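Local coordinates for mitochondrial association factor 1 (Toxoplasma gondii, PDB 6BXS), which is a macro-domain protein from a locus required for manipulating host mitochondria, and probably keeps an ancestral function of that locus, at residues 134-144 with 174-185. Sequence-based numbering, arbitrary orientation.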
loop_
_atom_site.group_PDB
_atom_site.type_symbol
_atom_site.label_atom_id
_atom_site.label_comp_id
_atom_site.label_asym_id
_atom_site.label_seq_id
_atom_site.Cartn_x
_atom_site.Cartn_y
_atom_site.Cartn_z
ATOM N N VAL A 134 16.039 7.569 -11.463
ATOM C CA VAL A 134 17.014 6.546 -11.121
ATOM C C VAL A 134 16.697 5.252 -11.873
ATOM O O VAL A 134 17.557 4.385 -12.037
ATOM C CB VAL A 134 17.030 6.326 -9.595
ATOM C CG1 VAL A 134 17.574 4.969 -9.230
ATOM C CG2 VAL A 134 17.850 7.420 -8.922
ATOM N N TRP A 135 15.453 5.136 -12.326
ATOM C CA TRP A 135 15.053 4.074 -13.243
ATOM C C TRP A 135 14.329 4.694 -14.435
ATOM O O TRP A 135 13.974 5.869 -14.397
ATOM C CB TRP A 135 14.158 3.052 -12.540
ATOM C CG TRP A 135 12.920 3.650 -11.951
ATOM C CD1 TRP A 135 11.783 4.000 -12.618
ATOM C CD2 TRP A 135 12.690 3.965 -10.573
ATOM N NE1 TRP A 135 10.861 4.518 -11.742
ATOM C CE2 TRP A 135 11.393 4.507 -10.479
ATOM C CE3 TRP A 135 13.455 3.845 -9.408
ATOM C CZ2 TRP A 135 10.844 4.927 -9.270
ATOM C CZ3 TRP A 135 12.909 4.262 -8.208
ATOM C CH2 TRP A 135 11.617 4.795 -8.148
ATOM N N ASP A 136 14.121 3.908 -15.487
ATOM C CA ASP A 136 13.400 4.379 -16.668
ATOM C C ASP A 136 11.957 3.884 -16.637
ATOM O O ASP A 136 11.707 2.682 -16.552
ATOM C CB ASP A 136 14.097 3.912 -17.949
ATOM C CG ASP A 136 13.651 4.693 -19.176
ATOM O OD1 ASP A 136 12.430 4.900 -19.348
ATOM O OD2 ASP A 136 14.524 5.107 -19.966
ATOM N N GLU A 137 11.014 4.817 -16.714
ATOM C CA GLU A 137 9.591 4.486 -16.663
ATOM C C GLU A 137 9.173 3.587 -17.825
ATOM O O GLU A 137 8.120 2.949 -17.780
ATOM C CB GLU A 137 8.745 5.763 -16.667
ATOM C CG GLU A 137 8.746 6.514 -17.994
ATOM C CD GLU A 137 7.970 7.818 -17.936
ATOM O OE1 GLU A 137 7.552 8.221 -16.829
ATOM O OE2 GLU A 137 7.775 8.443 -19.002
ATOM N N SER A 138 10.001 3.538 -18.863
ATOM C CA SER A 138 9.700 2.736 -20.043
ATOM C C SER A 138 9.746 1.237 -19.750
ATOM O O SER A 138 9.112 0.450 -20.454
ATOM C CB SER A 138 10.674 3.072 -21.176
ATOM O OG SER A 138 11.990 2.656 -20.855
ATOM N N GLU A 139 10.489 0.843 -18.717
ATOM C CA GLU A 139 10.606 -0.571 -18.356
ATOM C C GLU A 139 9.884 -0.912 -17.051
ATOM O O GLU A 139 9.468 -2.054 -16.852
ATOM C CB GLU A 139 12.079 -0.978 -18.245
ATOM C CG GLU A 139 12.936 -0.054 -17.392
ATOM C CD GLU A 139 14.286 -0.660 -17.042
ATOM O OE1 GLU A 139 14.404 -1.904 -17.043
ATOM O OE2 GLU A 139 15.232 0.106 -16.768
ATOM N N THR A 140 9.732 0.071 -16.168
ATOM C CA THR A 140 9.091 -0.157 -14.873
ATOM C C THR A 140 7.607 0.202 -14.881
ATOM O O THR A 140 6.834 -0.308 -14.068
ATOM C CB THR A 140 9.760 0.664 -13.753
ATOM O OG1 THR A 140 9.485 2.056 -13.952
ATOM C CG2 THR A 140 11.265 0.431 -13.726
ATOM N N GLY A 141 7.219 1.078 -15.803
ATOM C CA GLY A 141 5.912 1.709 -15.769
ATOM C C GLY A 141 6.068 3.088 -15.157
ATOM O O GLY A 141 7.075 3.356 -14.499
ATOM N N LYS A 142 5.090 3.965 -15.371
ATOM C CA LYS A 142 5.204 5.344 -14.906
ATOM C C LYS A 142 4.562 5.514 -13.530
ATOM O O LYS A 142 3.677 4.750 -13.147
ATOM C CB LYS A 142 4.576 6.307 -15.923
ATOM C CG LYS A 142 3.109 6.636 -15.697
ATOM C CD LYS A 142 2.583 7.564 -16.785
ATOM C CE LYS A 142 1.094 7.841 -16.620
ATOM N NZ LYS A 142 0.271 6.610 -16.796
ATOM N N ASN A 143 5.033 6.522 -12.798
ATOM C CA ASN A 143 4.554 6.840 -11.450
ATOM C C ASN A 143 4.896 5.760 -10.429
ATOM O O ASN A 143 4.249 5.656 -9.387
ATOM C CB ASN A 143 3.042 7.080 -11.450
ATOM C CG ASN A 143 2.623 8.150 -12.434
ATOM O OD1 ASN A 143 3.340 9.126 -12.648
ATOM N ND2 ASN A 143 1.455 7.971 -13.039
ATOM N N VAL A 144 5.917 4.964 -10.723
ATOM C CA VAL A 144 6.375 3.938 -9.794
ATOM C C VAL A 144 6.981 4.586 -8.556
ATOM O O VAL A 144 7.705 5.575 -8.658
ATOM C CB VAL A 144 7.415 3.009 -10.450
ATOM C CG1 VAL A 144 8.022 2.058 -9.424
ATOM C CG2 VAL A 144 6.779 2.227 -11.589
ATOM N N PHE A 174 6.858 -2.773 -12.785
ATOM C CA PHE A 174 6.463 -3.879 -13.647
ATOM C C PHE A 174 7.573 -4.921 -13.673
ATOM O O PHE A 174 8.755 -4.579 -13.666
ATOM C CB PHE A 174 6.151 -3.382 -15.062
ATOM C CG PHE A 174 5.526 -4.421 -15.944
ATOM C CD1 PHE A 174 4.246 -4.887 -15.689
ATOM C CD2 PHE A 174 6.215 -4.929 -17.031
ATOM C CE1 PHE A 174 3.668 -5.846 -16.502
ATOM C CE2 PHE A 174 5.642 -5.887 -17.847
ATOM C CZ PHE A 174 4.367 -6.345 -17.582
ATOM N N GLY A 175 7.188 -6.192 -13.701
ATOM C CA GLY A 175 8.135 -7.277 -13.518
ATOM C C GLY A 175 9.165 -7.446 -14.617
ATOM O O GLY A 175 10.256 -7.958 -14.365
ATOM N N ASN A 176 8.836 -7.020 -15.832
ATOM C CA ASN A 176 9.751 -7.187 -16.959
ATOM C C ASN A 176 10.914 -6.200 -16.909
ATOM O O ASN A 176 11.853 -6.298 -17.700
ATOM C CB ASN A 176 9.001 -7.042 -18.285
ATOM C CG ASN A 176 8.117 -8.236 -18.586
ATOM O OD1 ASN A 176 7.933 -9.115 -17.743
ATOM N ND2 ASN A 176 7.562 -8.272 -19.792
ATOM N N ALA A 177 10.846 -5.242 -15.988
ATOM C CA ALA A 177 11.988 -4.375 -15.718
ATOM C C ALA A 177 13.174 -5.237 -15.302
ATOM O O ALA A 177 12.995 -6.267 -14.652
ATOM C CB ALA A 177 11.655 -3.360 -14.632
ATOM N N SER A 178 14.377 -4.826 -15.685
ATOM C CA SER A 178 15.579 -5.578 -15.343
ATOM C C SER A 178 15.742 -5.629 -13.825
ATOM O O SER A 178 15.234 -4.761 -13.114
ATOM C CB SER A 178 16.813 -4.954 -15.996
ATOM O OG SER A 178 17.049 -3.649 -15.499
ATOM N N ASP A 179 16.439 -6.652 -13.337
ATOM C CA ASP A 179 16.587 -6.876 -11.901
ATOM C C ASP A 179 17.106 -5.641 -11.175
ATOM O O ASP A 179 16.593 -5.271 -10.120
ATOM C CB ASP A 179 17.526 -8.057 -11.641
ATOM C CG ASP A 179 16.949 -9.379 -12.106
ATOM O OD1 ASP A 179 15.746 -9.427 -12.442
ATOM O OD2 ASP A 179 17.697 -10.380 -12.126
ATOM N N SER A 180 18.120 -5.004 -11.752
ATOM C CA SER A 180 18.737 -3.836 -11.140
ATOM C C SER A 180 17.729 -2.701 -10.965
ATOM O O SER A 180 17.630 -2.108 -9.890
ATOM C CB SER A 180 19.921 -3.361 -11.983
ATOM O OG SER A 180 20.680 -2.386 -11.289
ATOM N N ALA A 181 16.978 -2.405 -12.022
ATOM C CA ALA A 181 15.985 -1.338 -11.977
ATOM C C ALA A 181 14.789 -1.748 -11.126
ATOM O O ALA A 181 14.230 -0.935 -10.389
ATOM C CB ALA A 181 15.530 -0.971 -13.381
ATOM N N TYR A 182 14.407 -3.016 -11.236
ATOM C CA TYR A 182 13.263 -3.548 -10.506
ATOM C C TYR A 182 13.480 -3.477 -8.996
ATOM O O TYR A 182 12.644 -2.945 -8.265
ATOM C CB TYR A 182 12.994 -4.995 -10.926
ATOM C CG TYR A 182 11.735 -5.580 -10.334
ATOM C CD1 TYR A 182 10.503 -5.370 -10.934
ATOM C CD2 TYR A 182 11.775 -6.344 -9.175
ATOM C CE1 TYR A 182 9.347 -5.900 -10.401
ATOM C CE2 TYR A 182 10.621 -6.882 -8.632
ATOM C CZ TYR A 182 9.409 -6.656 -9.251
ATOM O OH TYR A 182 8.254 -7.184 -8.721
ATOM N N ASN A 183 14.603 -4.020 -8.535
ATOM C CA ASN A 183 14.927 -4.026 -7.112
ATOM C C ASN A 183 15.010 -2.612 -6.551
ATOM O O ASN A 183 14.516 -2.334 -5.459
ATOM C CB ASN A 183 16.249 -4.757 -6.865
ATOM C CG ASN A 183 16.146 -6.254 -7.096
ATOM O OD1 ASN A 183 15.075 -6.846 -6.954
ATOM N ND2 ASN A 183 17.266 -6.874 -7.446
ATOM N N MET A 184 15.636 -1.723 -7.312
ATOM C CA MET A 184 15.791 -0.331 -6.910
ATOM C C MET A 184 14.431 0.365 -6.783
ATOM O O MET A 184 14.196 1.116 -5.837
ATOM C CB MET A 184 16.672 0.401 -7.921
ATOM C CG MET A 184 17.366 1.635 -7.381
ATOM S SD MET A 184 18.695 2.194 -8.470
ATOM C CE MET A 184 19.885 0.863 -8.330
ATOM N N ALA A 185 13.537 0.104 -7.735
ATOM C CA ALA A 185 12.198 0.692 -7.721
ATOM C C ALA A 185 11.360 0.115 -6.582
ATOM O O ALA A 185 10.568 0.822 -5.958
ATOM C CB ALA A 185 11.503 0.465 -9.063
#
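Glu139 meets the start of helix 179-202 through its carboxylate: OE1 accepts from the backbone N of Ser178, the N-cap residue, at 3.2 Å. The N-H...O angle of 167° makes this bond nearly straight, and OE1 is approached almost along its C-O axis. The second oxygen, OE2, lies 3.6 Å from Ala181 CB, in the first turn of the helix. CG sits between the backbone N and carbonyl carbon (chi1 50°), and the extended chain beyond it delivers the carboxylate to the helix start, whose dipole would probably favour the negative charge.

A second polar link joins the backbones: Phe174 N donates to Thr140 O at 2.8 Å. Between the two bonds, Ala177 CB packs 3.4 Å from Glu139 O and also touches Thr140 CG2.

Farther along, Ala185 lies over one face of the Trp135 indole. Its CB is 4.0 Å from the six-membered-ring centroid and only 13° off the normal, a CH-pi contact, while Val144 CG1 touches the same methyl at 3.8 Å.

In the second shell, Asp136 caps helix 137-140 by accepting from Ser138 N, and Arg228 forms a salt bridge with Asp179 in the first turn of helix 179-202. Short helix 137-140 and its flanking loops pack against the start of helix 179-202, the helix of a beta-alpha-beta crossover from strand 166-170 to parallel strand 213-216 in the macro-domain mixed sheet.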